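Local coordinates for protein esterase D (Lactobacillus rhamnosus, PDB 3DYI) that probably hydrolyses carboxylic esters with a serine nucleophile, as expected of an alpha/beta-hydrolase, at residues 28-33 with 98-103; 61-66 with 143-148; 122-127 with 226-231; 132-137 with 195-200; 189-194 with 218-223. All blocks are in the same frame, centred on the assembly; numbering follows the deposited sequence.

Overall arrangement
The chain folds as an alpha/beta-hydrolase around a mixed, mostly parallel sheet. Interactions 1, 3 and 5 reach this sheet. Interaction 1 joins the ends of strands 23-28 and 94-100, interaction 3 starts from strand 119-123, and interaction 5 pairs strands 187-192 and 216-221 at one edge. The centres of interactions 1 and 3 lie about 8 Å apart, as do those of 3 and 5. Interactions 4 and 5 are nested inside the loop closed by interaction 3. Interactions 1, 3 and 4 hold Ser101, His226 and Asp195, the predicted catalytic triad. Interactions 2 and 4 both use helix 134-149; the centre of interaction 2 lies about 20 Å from that of the chain, away from that site.

Interaction 1: residues 28-33 with 98-103; sequences LHAYTG and FGLSLG
Leu28 sits beside Gly99 in a parallel bridge between neighbouring strands of the mixed sheet, and bonds to the residues flanking it. Leu28 N donates to Phe98 O at 2.9 Å. Leu100 N donates to Leu28 O, also at 2.9 Å and almost straight on to the carbonyl. The same oxygen takes two CA-H...O contacts, from Gly99 CA and from Gly103 CA at 3.6 Å.

Apolar contacts follow. Ala30 CB meets the Leu100 CD2 methyl at 3.8 Å. Leu102 CB is directed at the turn and packs on Tyr31 CB. Leu102 CB also lies 3.4 Å from Tyr31 N, a buried polar atom with no partner in the model. With CG anti to the backbone N (chi1 -177°), the Tyr31 ring is carried away, and its OH bonds to Gln165. Leu102 CD2 sits at that ring's edge.

Ala30 O accepts from His29 ND1 at 2.8 Å and from Gly33 N, on opposite faces of its plane, which ties down the type II turn from Ala30 to Gly33.

Gly99, Ser101 and Gly103 fit the GxSxG nucleophile elbow. Gly103 CA approaches Leu28 O so closely that its missing side chain probably allows this packing, two residues after Ser101, the predicted nucleophile.

Interaction 2: residues 61-66 with 143-148; sequences GTVEPL and EYMNRL
Met145 of helix 134-149 reaches into the loop 61-66 and carries nearly all of this contact. It is a helix-to-loop packing in the alpha/beta-hydrolase fold, between the loop after strand 51-54 and a helix that follows strand 119-123. No hydrogen bond crosses between the segments.

The Met145 methyl does most of the touching. Met145 CE lies 3.4 Å from Thr62 O and 3.6 Å from Val63 CA. It also meets the Val63 CG2 methyl, at 4.1 Å. The chain of Met145 is bent at both chi2 (-51°) and chi3 (-64°), and this fold brings CE round to the backbone of Thr62 and Val63. Nearer the helix, Met145 CB packs on Pro65 CG at 3.8 Å. The two side chains are set at a slant to each other. Pro65 CD also approaches Asn146 OD1, a looser contact.

The loop has its own internal bonds. Thr62 OG1 accepts from Glu64 N at 3.2 Å, which makes an ST turn, and it also bonds to Asp67. This turn probably helps to set the backbone of Thr62 and Val63 against the methionine.

Phe10 also touches Val63 and Met145, so the N-terminal part of the chain packs here too. Pro65 additionally rests on Ala142 of helix 134-149, about one turn before Met145. Glu64 lies just before the turn that leads into the next helix. Glu154 is a close like charge, which may raise the proton affinity of one of the two carboxylates. Glu64 OE2 makes a capping bond to Leu66 N at 3.0 Å, through its anti lone pair.

Interaction 3: residues 122-127 with 226-231; sequences VFSSPI and HVITVN
Phe123 ends its strand and Ser124 turns out of it with a positive phi of 45°, and Phe123 CA comes to 7.0 Å from Ile228 CA of the loop 226-231. Ser124 makes the polar link. Ser124 OG donates to His226 O at 2.9 Å, in the carbonyl plane and on a lone pair. His226 O also takes the N-H of Ile228, so two donors grip it. Ser124 OG in turn accepts from Ala192 N of the next strand.

The His226 ring lies against the same serine. His226 CE1 is 3.4 Å from Ser124 O, and His226 ND1 is 3.6 Å from Ser124 CB. His226 CG stands anti to the backbone N (chi1 180°), which brings the ring back toward Ser124 and Ser101. ND1 bonds to Asp195. Ser101, His226 and Asp195 have the geometry of the Ser-His-Asp triad of an alpha/beta-hydrolase, and all are predicted to be catalytic. Replacing Ser124 by an alanine would probably leave Ala192 N without this acceptor and hold the His226 carbonyl less firmly.

Apolar groups pack next to this bond. Ile228 CD1 touches Phe123 CB at 3.9 Å, and Ile228 CG1 lies 3.7 Å from Ser124 OG. The Thr229 CG2 methyl approaches Phe123 CD2 at 3.5 Å, with the two side chains nearly perpendicular. Thr229 OG1 bonds to Asp37 O. Leu237 of helix 234-247 packs on Phe123, Ile228 and Thr229.

Interaction 4: residues 132-137 with 195-200; sequences HHLVPG and DELVDG
His133 holds its CG anti to its own carbonyl carbon (chi1 -61°), which brings the ring over to Glu196 O. Leu197 has a chi1 of -147°, away from the usual staggered values, and this swings its methyl groups back toward the start of helix 134-149. The contact joins that helix start to the loop after strand 187-192 of the alpha/beta-hydrolase fold. This loop carries Asp195, the predicted acid of the catalytic triad.

The main polar link is between backbones. His133 N donates to Leu197 O at 2.8 Å, tilted a little from the carbonyl plane. His133 ND1 adds a weak bond to Glu196 O at 3.0 Å, with a bent N-H...O angle of 130°. A water that donates to Asp195 O also sits near this nitrogen, in a weak bond. His132 CB lies 3.2 Å from Leu197 O.

The side chains of Leu134 and Leu197 meet nearly at right angles. Leu197 CD2 also lies 3.4 Å from His133 O, over the first turn of the helix. Leu134 CD1 lies over the centre of the His132 ring, while His132 ND1 accepts from Leu134 N. His132 thus meets Leu134 through both its ring face and ND1. The loop is held by Asp195 OD1, which accepts from both Leu197 N and Val198 N in an Asx motif. Asp195 OD2 bonds to His226 ND1 and Gln191 NE2. The tightest carbon pair is Leu134 CD2 with Leu197 CD1, at 3.3 Å.

Interaction 5: residues 189-194 with 218-223; sequences IGQAGQ and FHWYDD
Ile189 O takes the N-H of His219 at 2.7 Å, nearly in line with the carbonyl, and three more backbone bonds follow. Gln191 N donates to His219 O at 2.9 Å. Tyr221 N donates to Gln191 O at 3.0 Å, almost straight at 177°. Gly193 N donates to Tyr221 O, coming from above the carbonyl plane. A water donates to Gly193 O and accepts from Trp220 NE1, so it bridges the two segments beside Gly193.

The two strands run parallel, with their axes 16° apart. They belong to a beta-alpha-beta unit in which helix 202-209 connects them, and strand 216-221 is an outermost strand of the sheet.

On the face with Ile189, Gln191, Phe218 and Trp220, side chains pack in pairs. Ile189 CG2 meets Phe218 CD1 at 3.8 Å. Gln191 and Trp220 lie alongside each other, and Gln191 CG comes to 3.4 Å from Trp220 CZ3. Trp220 CG is anti to the backbone N (chi1 -167°), which lays the indole along the other strand, where Gln191 O, Ala192 O and Gly193 N lie over one ring face. Gly193 CA is 3.3 Å from Trp220 NE1. An alanine in place of Trp220 would lack the indole that packs on Gln191 CG and Gly193 CA, which would probably open a gap there and leave the water without its NE1 partner. Gln191 NE2 bonds to Ala192 O and to Asp195, the predicted triad acid.

On the other face the Tyr221 ring turns its edge to Gly190 CA. Its OH bonds to Asp240 of helix 234-247.

Interaction 1: residues 28-33 with 98-103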
# COMPACT_ATOMS: atom_id res chain seq x y z
N LEU A 28 3.21 -2.93 2.26
CA LEU A 28 2.68 -3.36 0.97
C LEU A 28 2.67 -2.20 -0.03
O LEU A 28 2.09 -1.15 0.25
CB LEU A 28 1.28 -3.96 1.15
CG LEU A 28 1.17 -5.13 2.15
CD1 LEU A 28 -0.27 -5.58 2.33
CD2 LEU A 28 2.05 -6.30 1.71
N HIS A 29 3.31 -2.39 -1.18
CA HIS A 29 3.52 -1.30 -2.14
C HIS A 29 2.31 -0.95 -3.03
O HIS A 29 1.26 -1.58 -2.94
CB HIS A 29 4.80 -1.52 -2.95
CG HIS A 29 4.72 -2.62 -3.97
ND1 HIS A 29 4.05 -2.48 -5.17
CD2 HIS A 29 5.28 -3.85 -4.00
CE1 HIS A 29 4.19 -3.59 -5.88
NE2 HIS A 29 4.92 -4.44 -5.19
N ALA A 30 2.51 0.05 -3.89
CA ALA A 30 1.45 0.61 -4.75
C ALA A 30 1.31 -0.10 -6.10
O ALA A 30 2.20 -0.84 -6.53
CB ALA A 30 1.70 2.10 -4.96
N TYR A 31 0.18 0.15 -6.77
CA TYR A 31 -0.05 -0.30 -8.14
C TYR A 31 0.91 0.45 -9.07
O TYR A 31 0.96 1.68 -9.03
CB TYR A 31 -1.51 -0.03 -8.53
CG TYR A 31 -1.95 -0.50 -9.90
CD1 TYR A 31 -1.94 -1.85 -10.24
CD2 TYR A 31 -2.44 0.42 -10.84
CE1 TYR A 31 -2.39 -2.29 -11.50
CE2 TYR A 31 -2.88 -0.00 -12.10
CZ TYR A 31 -2.86 -1.35 -12.42
OH TYR A 31 -3.30 -1.76 -13.65
N THR A 32 1.65 -0.30 -9.89
CA THR A 32 2.80 0.19 -10.69
C THR A 32 4.05 0.49 -9.86
O THR A 32 5.11 0.82 -10.41
CB THR A 32 2.49 1.41 -11.62
OG1 THR A 32 2.48 2.63 -10.85
CG2 THR A 32 1.18 1.25 -12.38
N GLY A 33 3.92 0.39 -8.54
CA GLY A 33 5.06 0.59 -7.65
C GLY A 33 5.88 -0.67 -7.48
O GLY A 33 5.85 -1.58 -8.32
N PHE A 98 0.98 -2.17 7.08
CA PHE A 98 0.61 -0.92 6.41
C PHE A 98 0.76 -1.05 4.91
O PHE A 98 1.59 -1.83 4.41
CB PHE A 98 1.49 0.25 6.87
CG PHE A 98 1.52 0.46 8.35
CD1 PHE A 98 0.52 1.20 8.98
CD2 PHE A 98 2.56 -0.06 9.12
CE1 PHE A 98 0.56 1.41 10.37
CE2 PHE A 98 2.59 0.14 10.49
CZ PHE A 98 1.60 0.87 11.12
N GLY A 99 -0.03 -0.28 4.17
CA GLY A 99 0.03 -0.33 2.72
C GLY A 99 -0.15 1.02 2.06
O GLY A 99 -0.93 1.85 2.53
N LEU A 100 0.58 1.24 0.97
CA LEU A 100 0.48 2.46 0.19
C LEU A 100 -0.47 2.24 -0.98
O LEU A 100 -0.26 1.35 -1.80
CB LEU A 100 1.86 2.86 -0.33
CG LEU A 100 1.93 3.99 -1.36
CD1 LEU A 100 1.63 5.35 -0.71
CD2 LEU A 100 3.30 3.99 -2.03
N SER A 101 -1.52 3.07 -1.04
CA SER A 101 -2.51 3.03 -2.11
C SER A 101 -3.05 1.59 -2.32
O SER A 101 -3.71 1.06 -1.43
CB SER A 101 -1.95 3.67 -3.39
OG SER A 101 -2.98 4.15 -4.23
N LEU A 102 -2.76 0.96 -3.46
CA LEU A 102 -3.14 -0.46 -3.67
C LEU A 102 -2.85 -1.34 -2.45
O LEU A 102 -3.73 -2.05 -1.96
CB LEU A 102 -2.43 -1.04 -4.90
CG LEU A 102 -2.66 -2.54 -5.16
CD1 LEU A 102 -4.07 -2.80 -5.70
CD2 LEU A 102 -1.60 -3.11 -6.09
N GLY A 103 -1.61 -1.28 -1.96
CA GLY A 103 -1.19 -2.04 -0.78
C GLY A 103 -2.06 -1.80 0.44
O GLY A 103 -2.23 -2.70 1.26

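Interaction 2: residues 61-66 with 143-148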
# COMPACT_ATOMS: atom_id res chain seq x y z
N GLY A 61 7.72 -4.53 -10.94
CA GLY A 61 9.17 -4.49 -10.79
C GLY A 61 9.95 -4.94 -12.00
O GLY A 61 11.13 -5.27 -11.89
N THR A 62 9.29 -4.95 -13.16
CA THR A 62 9.97 -5.25 -14.42
C THR A 62 9.94 -4.04 -15.34
O THR A 62 9.22 -3.06 -15.09
CB THR A 62 9.35 -6.47 -15.16
OG1 THR A 62 8.14 -6.07 -15.82
CG2 THR A 62 9.07 -7.64 -14.20
N VAL A 63 10.70 -4.12 -16.43
CA VAL A 63 10.77 -3.03 -17.39
C VAL A 63 9.54 -3.03 -18.31
O VAL A 63 9.34 -2.09 -19.09
CB VAL A 63 12.11 -3.08 -18.17
CG1 VAL A 63 12.04 -4.09 -19.32
CG2 VAL A 63 12.51 -1.69 -18.66
N GLU A 64 8.73 -4.08 -18.20
CA GLU A 64 7.58 -4.29 -19.08
C GLU A 64 6.24 -4.08 -18.36
O GLU A 64 5.79 -4.96 -17.62
CB GLU A 64 7.65 -5.69 -19.70
CG GLU A 64 6.51 -6.04 -20.64
CD GLU A 64 6.26 -4.96 -21.67
OE1 GLU A 64 7.11 -4.76 -22.56
OE2 GLU A 64 5.20 -4.31 -21.59
N PRO A 65 5.60 -2.92 -18.58
CA PRO A 65 4.33 -2.60 -17.92
C PRO A 65 3.20 -3.61 -18.17
O PRO A 65 2.33 -3.77 -17.30
CB PRO A 65 3.96 -1.22 -18.47
CG PRO A 65 5.25 -0.65 -18.95
CD PRO A 65 6.03 -1.82 -19.47
N LEU A 66 3.19 -4.29 -19.32
CA LEU A 66 2.16 -5.30 -19.58
C LEU A 66 2.21 -6.45 -18.57
O LEU A 66 1.21 -7.15 -18.37
CB LEU A 66 2.25 -5.86 -21.01
CG LEU A 66 1.70 -5.02 -22.16
CD1 LEU A 66 2.04 -5.68 -23.49
CD2 LEU A 66 0.19 -4.79 -22.04
N GLU A 143 4.96 4.91 -20.30
CA GLU A 143 5.75 5.76 -21.18
C GLU A 143 7.19 5.91 -20.66
O GLU A 143 8.15 5.79 -21.43
CB GLU A 143 5.08 7.13 -21.34
CG GLU A 143 5.74 8.06 -22.35
CD GLU A 143 4.90 9.29 -22.67
OE1 GLU A 143 3.80 9.45 -22.08
OE2 GLU A 143 5.33 10.11 -23.52
N TYR A 144 7.32 6.16 -19.36
CA TYR A 144 8.63 6.27 -18.72
C TYR A 144 9.40 4.95 -18.76
O TYR A 144 10.61 4.94 -18.95
CB TYR A 144 8.49 6.77 -17.27
CG TYR A 144 9.77 6.75 -16.46
CD1 TYR A 144 10.81 7.63 -16.75
CD2 TYR A 144 9.93 5.86 -15.40
CE1 TYR A 144 11.99 7.63 -16.00
CE2 TYR A 144 11.10 5.85 -14.64
CZ TYR A 144 12.13 6.73 -14.95
OH TYR A 144 13.28 6.71 -14.19
N MET A 145 8.68 3.84 -18.57
CA MET A 145 9.31 2.52 -18.61
C MET A 145 9.81 2.17 -20.01
O MET A 145 10.89 1.60 -20.17
CB MET A 145 8.36 1.43 -18.08
CG MET A 145 8.04 1.55 -16.59
SD MET A 145 9.47 1.70 -15.49
CE MET A 145 10.26 0.12 -15.75
N ASN A 146 9.02 2.54 -21.03
CA ASN A 146 9.44 2.40 -22.42
C ASN A 146 10.68 3.23 -22.74
O ASN A 146 11.56 2.78 -23.48
CB ASN A 146 8.31 2.80 -23.37
CG ASN A 146 7.02 2.04 -23.12
OD1 ASN A 146 7.02 0.93 -22.59
ND2 ASN A 146 5.90 2.64 -23.52
N ARG A 147 10.74 4.43 -22.16
CA ARG A 147 11.87 5.34 -22.35
C ARG A 147 13.18 4.75 -21.82
O ARG A 147 14.23 4.89 -22.46
CB ARG A 147 11.58 6.69 -21.68
CG ARG A 147 12.42 7.85 -22.20
CD ARG A 147 11.80 8.48 -23.45
N LEU A 148 13.12 4.11 -20.65
CA LEU A 148 14.28 3.44 -20.07
C LEU A 148 14.69 2.21 -20.88
O LEU A 148 15.88 1.93 -21.05
CB LEU A 148 14.00 3.01 -18.62
CG LEU A 148 13.89 4.06 -17.51
CD1 LEU A 148 13.41 3.40 -16.23
CD2 LEU A 148 15.21 4.79 -17.29

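Interaction 3: residues 122-127 with 226-231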
# COMPACT_ATOMS: atom_id res chain seq x y z
N VAL A 122 -3.18 2.64 6.49
CA VAL A 122 -2.97 3.04 5.10
C VAL A 122 -2.17 4.32 4.94
O VAL A 122 -2.18 5.22 5.80
CB VAL A 122 -4.33 3.19 4.35
CG1 VAL A 122 -5.11 1.88 4.38
CG2 VAL A 122 -5.17 4.32 4.94
N PHE A 123 -1.45 4.38 3.82
CA PHE A 123 -0.83 5.60 3.33
C PHE A 123 -1.47 5.92 1.98
O PHE A 123 -1.34 5.14 1.03
CB PHE A 123 0.68 5.42 3.14
CG PHE A 123 1.38 4.72 4.27
CD1 PHE A 123 1.10 5.04 5.61
CD2 PHE A 123 2.36 3.78 4.01
CE1 PHE A 123 1.77 4.40 6.65
CE2 PHE A 123 3.04 3.13 5.05
CZ PHE A 123 2.74 3.46 6.37
N SER A 124 -2.18 7.05 1.91
CA SER A 124 -2.90 7.46 0.70
C SER A 124 -3.69 6.32 0.05
O SER A 124 -3.49 5.98 -1.12
CB SER A 124 -1.93 8.12 -0.31
OG SER A 124 -1.37 9.32 0.22
N SER A 125 -4.58 5.72 0.84
CA SER A 125 -5.44 4.64 0.38
C SER A 125 -6.83 4.75 1.02
O SER A 125 -7.09 4.12 2.05
CB SER A 125 -4.82 3.27 0.68
OG SER A 125 -5.53 2.23 0.02
N PRO A 126 -7.71 5.57 0.43
CA PRO A 126 -9.06 5.80 0.97
C PRO A 126 -9.96 4.56 1.00
O PRO A 126 -10.98 4.57 1.69
CB PRO A 126 -9.63 6.87 0.02
CG PRO A 126 -8.43 7.51 -0.62
CD PRO A 126 -7.46 6.38 -0.78
N ILE A 127 -9.58 3.51 0.27
CA ILE A 127 -10.31 2.22 0.20
C ILE A 127 -11.63 2.33 -0.58
O ILE A 127 -11.83 1.64 -1.58
CB ILE A 127 -10.56 1.57 1.61
CG1 ILE A 127 -9.28 1.53 2.46
CG2 ILE A 127 -11.19 0.18 1.46
CD1 ILE A 127 -8.13 0.71 1.87
N HIS A 226 0.73 12.40 -3.84
CA HIS A 226 0.22 11.05 -3.51
C HIS A 226 1.19 10.16 -2.72
O HIS A 226 0.81 9.57 -1.71
CB HIS A 226 -0.22 10.34 -4.80
CG HIS A 226 -0.75 8.96 -4.59
ND1 HIS A 226 -1.88 8.69 -3.84
CD2 HIS A 226 -0.32 7.76 -5.06
CE1 HIS A 226 -2.11 7.39 -3.85
NE2 HIS A 226 -1.18 6.80 -4.59
N VAL A 227 2.43 10.05 -3.19
CA VAL A 227 3.36 9.03 -2.67
C VAL A 227 4.09 9.53 -1.41
O VAL A 227 5.29 9.83 -1.43
CB VAL A 227 4.33 8.52 -3.77
CG1 VAL A 227 5.12 7.30 -3.28
CG2 VAL A 227 3.55 8.14 -5.03
N ILE A 228 3.34 9.60 -0.31
CA ILE A 228 3.81 10.20 0.93
C ILE A 228 4.94 9.43 1.62
O ILE A 228 5.60 9.96 2.52
CB ILE A 228 2.65 10.48 1.93
CG1 ILE A 228 1.81 9.22 2.18
CG2 ILE A 228 1.78 11.63 1.42
CD1 ILE A 228 0.84 9.36 3.36
N THR A 229 5.18 8.18 1.20
CA THR A 229 6.31 7.40 1.71
C THR A 229 7.65 7.84 1.10
O THR A 229 8.72 7.51 1.63
CB THR A 229 6.15 5.90 1.43
OG1 THR A 229 5.87 5.70 0.05
CG2 THR A 229 5.03 5.30 2.29
N VAL A 230 7.60 8.60 0.01
CA VAL A 230 8.80 8.96 -0.75
C VAL A 230 9.02 10.48 -0.87
O VAL A 230 10.17 10.96 -0.89
CB VAL A 230 8.76 8.29 -2.16
CG1 VAL A 230 9.84 8.85 -3.07
CG2 VAL A 230 8.89 6.77 -2.03
N ASN A 231 7.91 11.22 -0.96
CA ASN A 231 7.97 12.67 -1.18
C ASN A 231 8.23 13.47 0.10
O ASN A 231 8.66 12.91 1.12
CB ASN A 231 6.73 13.16 -1.95
CG ASN A 231 5.43 13.04 -1.15
OD1 ASN A 231 5.42 13.13 0.08
ND2 ASN A 231 4.33 12.85 -1.86

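Interaction 4: residues 132-137 with 195-200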
# COMPACT_ATOMS: atom_id res chain seq x y z
N HIS A 132 -10.55 9.08 -9.70
CA HIS A 132 -9.10 8.93 -9.62
C HIS A 132 -8.45 9.23 -10.96
O HIS A 132 -9.14 9.43 -11.97
CB HIS A 132 -8.73 7.52 -9.12
CG HIS A 132 -9.15 6.42 -10.05
ND1 HIS A 132 -8.61 6.26 -11.31
CD2 HIS A 132 -10.05 5.42 -9.90
CE1 HIS A 132 -9.16 5.21 -11.90
NE2 HIS A 132 -10.04 4.68 -11.06
N HIS A 133 -7.12 9.24 -10.98
CA HIS A 133 -6.37 9.52 -12.20
C HIS A 133 -5.36 8.41 -12.46
O HIS A 133 -4.24 8.65 -12.92
CB HIS A 133 -5.70 10.89 -12.12
CG HIS A 133 -6.67 12.02 -11.96
ND1 HIS A 133 -6.81 12.72 -10.78
CD2 HIS A 133 -7.57 12.55 -12.81
CE1 HIS A 133 -7.75 13.64 -10.92
NE2 HIS A 133 -8.23 13.56 -12.15
N LEU A 134 -5.78 7.18 -12.16
CA LEU A 134 -4.95 5.99 -12.31
C LEU A 134 -4.74 5.59 -13.77
O LEU A 134 -3.72 4.98 -14.10
CB LEU A 134 -5.54 4.83 -11.52
CG LEU A 134 -5.52 4.93 -9.99
CD1 LEU A 134 -6.55 3.99 -9.37
CD2 LEU A 134 -4.14 4.61 -9.47
N VAL A 135 -5.69 5.93 -14.65
CA VAL A 135 -5.52 5.67 -16.08
C VAL A 135 -4.37 6.51 -16.66
O VAL A 135 -3.42 5.95 -17.19
CB VAL A 135 -6.84 5.82 -16.90
CG1 VAL A 135 -6.56 5.62 -18.38
CG2 VAL A 135 -7.87 4.82 -16.44
N PRO A 136 -4.44 7.86 -16.53
CA PRO A 136 -3.28 8.67 -16.94
C PRO A 136 -2.01 8.29 -16.17
O PRO A 136 -0.92 8.30 -16.75
CB PRO A 136 -3.71 10.10 -16.58
CG PRO A 136 -5.19 10.06 -16.56
CD PRO A 136 -5.54 8.71 -16.03
N GLY A 137 -2.16 7.98 -14.88
CA GLY A 137 -1.03 7.52 -14.06
C GLY A 137 -0.31 6.32 -14.65
O GLY A 137 0.91 6.35 -14.85
N ASP A 195 -3.23 15.27 -3.31
CA ASP A 195 -3.19 13.98 -3.98
C ASP A 195 -3.75 14.07 -5.39
O ASP A 195 -4.95 14.28 -5.60
CB ASP A 195 -3.92 12.92 -3.16
CG ASP A 195 -3.52 11.52 -3.56
OD1 ASP A 195 -3.43 11.24 -4.78
OD2 ASP A 195 -3.28 10.70 -2.65
N GLU A 196 -2.85 13.88 -6.36
CA GLU A 196 -3.15 14.03 -7.78
C GLU A 196 -3.66 12.72 -8.40
O GLU A 196 -4.04 12.69 -9.58
CB GLU A 196 -1.89 14.53 -8.51
CG GLU A 196 -0.79 13.46 -8.78
CD GLU A 196 0.09 13.11 -7.56
OE1 GLU A 196 -0.25 13.49 -6.43
OE2 GLU A 196 1.13 12.45 -7.75
N LEU A 197 -3.67 11.66 -7.60
CA LEU A 197 -3.93 10.32 -8.10
C LEU A 197 -5.28 9.77 -7.61
O LEU A 197 -6.04 9.19 -8.39
CB LEU A 197 -2.77 9.41 -7.68
CG LEU A 197 -2.21 8.22 -8.48
CD1 LEU A 197 -2.56 6.91 -7.80
CD2 LEU A 197 -2.56 8.23 -9.98
N VAL A 198 -5.57 9.94 -6.32
CA VAL A 198 -6.84 9.49 -5.75
C VAL A 198 -7.57 10.64 -5.06
O VAL A 198 -6.99 11.70 -4.80
CB VAL A 198 -6.65 8.30 -4.76
CG1 VAL A 198 -6.03 7.10 -5.47
CG2 VAL A 198 -5.80 8.73 -3.57
N ASP A 199 -8.86 10.43 -4.78
CA ASP A 199 -9.70 11.43 -4.13
C ASP A 199 -9.46 11.39 -2.62
O ASP A 199 -10.02 10.56 -1.91
CB ASP A 199 -11.17 11.18 -4.47
CG ASP A 199 -12.10 12.28 -3.94
OD1 ASP A 199 -11.63 13.19 -3.23
OD2 ASP A 199 -13.31 12.22 -4.25
N GLY A 200 -8.63 12.32 -2.14
CA GLY A 200 -8.28 12.40 -0.72
C GLY A 200 -9.46 12.53 0.23
O GLY A 200 -9.39 12.05 1.37
O HOH W 1 -6.83 13.09 -7.45

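Interaction 5: residues 189-194 with 218-223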
# COMPACT_ATOMS: atom_id res chain seq x y z
N ILE A 189 -4.43 6.13 9.57
CA ILE A 189 -4.75 6.65 8.24
C ILE A 189 -3.89 7.88 7.96
O ILE A 189 -3.99 8.89 8.66
CB ILE A 189 -6.24 7.03 8.09
CG1 ILE A 189 -7.15 5.81 8.29
CG2 ILE A 189 -6.49 7.65 6.70
CD1 ILE A 189 -8.59 6.17 8.56
N GLY A 190 -3.06 7.77 6.93
CA GLY A 190 -2.28 8.91 6.45
C GLY A 190 -2.74 9.24 5.05
O GLY A 190 -2.92 8.35 4.23
N GLN A 191 -2.95 10.53 4.76
CA GLN A 191 -3.45 10.93 3.44
C GLN A 191 -2.78 12.19 2.90
O GLN A 191 -2.70 13.20 3.60
CB GLN A 191 -4.98 11.10 3.46
CG GLN A 191 -5.60 11.56 2.13
CD GLN A 191 -5.30 10.62 0.96
OE1 GLN A 191 -5.62 9.44 1.01
NE2 GLN A 191 -4.70 11.17 -0.09
N ALA A 192 -2.33 12.11 1.65
CA ALA A 192 -1.75 13.26 0.96
C ALA A 192 -2.80 14.35 0.75
O ALA A 192 -3.93 14.06 0.32
CB ALA A 192 -1.18 12.81 -0.37
N GLY A 193 -2.42 15.59 1.03
CA GLY A 193 -3.32 16.75 0.92
C GLY A 193 -3.37 17.40 -0.45
O GLY A 193 -4.20 18.27 -0.71
N GLN A 194 -2.47 16.99 -1.34
CA GLN A 194 -2.47 17.47 -2.71
C GLN A 194 -2.37 16.24 -3.60
O GLN A 194 -1.53 16.16 -4.50
CB GLN A 194 -1.31 18.44 -2.95
CG GLN A 194 -1.36 19.73 -2.10
CD GLN A 194 -2.40 20.73 -2.58
OE1 GLN A 194 -2.85 20.69 -3.72
NE2 GLN A 194 -2.79 21.64 -1.69
N PHE A 218 -5.57 9.53 12.58
CA PHE A 218 -5.76 10.15 11.26
C PHE A 218 -4.79 11.31 11.05
O PHE A 218 -4.72 12.23 11.87
CB PHE A 218 -7.21 10.64 11.14
CG PHE A 218 -7.59 11.16 9.77
CD1 PHE A 218 -8.18 10.32 8.83
CD2 PHE A 218 -7.39 12.50 9.44
CE1 PHE A 218 -8.54 10.79 7.56
CE2 PHE A 218 -7.75 12.98 8.18
CZ PHE A 218 -8.32 12.13 7.24
N HIS A 219 -4.04 11.26 9.95
CA HIS A 219 -3.08 12.31 9.62
C HIS A 219 -3.21 12.80 8.19
O HIS A 219 -3.30 12.00 7.26
CB HIS A 219 -1.64 11.85 9.91
CG HIS A 219 -1.37 11.67 11.37
ND1 HIS A 219 -0.96 12.70 12.19
CD2 HIS A 219 -1.48 10.58 12.17
CE1 HIS A 219 -0.81 12.25 13.42
NE2 HIS A 219 -1.13 10.97 13.44
N TRP A 220 -3.23 14.12 8.05
CA TRP A 220 -3.35 14.77 6.76
C TRP A 220 -2.05 15.52 6.48
O TRP A 220 -1.61 16.33 7.30
CB TRP A 220 -4.54 15.74 6.78
CG TRP A 220 -4.95 16.23 5.44
CD1 TRP A 220 -4.53 17.37 4.81
CD2 TRP A 220 -5.87 15.59 4.54
NE1 TRP A 220 -5.13 17.48 3.58
CE2 TRP A 220 -5.95 16.40 3.38
CE3 TRP A 220 -6.63 14.41 4.61
CZ2 TRP A 220 -6.77 16.07 2.30
CZ3 TRP A 220 -7.44 14.09 3.53
CH2 TRP A 220 -7.51 14.91 2.39
N TYR A 221 -1.43 15.21 5.35
CA TYR A 221 -0.14 15.80 4.97
C TYR A 221 -0.38 16.90 3.95
O TYR A 221 -0.46 16.66 2.75
CB TYR A 221 0.85 14.70 4.52
CG TYR A 221 1.05 13.70 5.63
CD1 TYR A 221 1.95 13.94 6.66
CD2 TYR A 221 0.28 12.53 5.68
CE1 TYR A 221 2.10 13.04 7.72
CE2 TYR A 221 0.43 11.62 6.73
CZ TYR A 221 1.33 11.88 7.74
OH TYR A 221 1.47 10.99 8.78
N ASP A 222 -0.49 18.12 4.47
CA ASP A 222 -1.09 19.27 3.77
C ASP A 222 -0.66 19.49 2.32
O ASP A 222 -1.51 19.57 1.43
CB ASP A 222 -0.85 20.56 4.56
CG ASP A 222 -1.71 20.66 5.81
OD1 ASP A 222 -2.47 19.72 6.13
OD2 ASP A 222 -1.62 21.70 6.48
N ASP A 223 0.65 19.59 2.09
CA ASP A 223 1.16 20.03 0.79
C ASP A 223 1.68 18.88 -0.07
O ASP A 223 2.22 19.10 -1.16
CB ASP A 223 2.24 21.11 0.98
CG ASP A 223 3.57 20.55 1.47
OD1 ASP A 223 3.61 19.43 2.03
OD2 ASP A 223 4.59 21.24 1.28
O HOH W 2 -5.52 19.32 1.38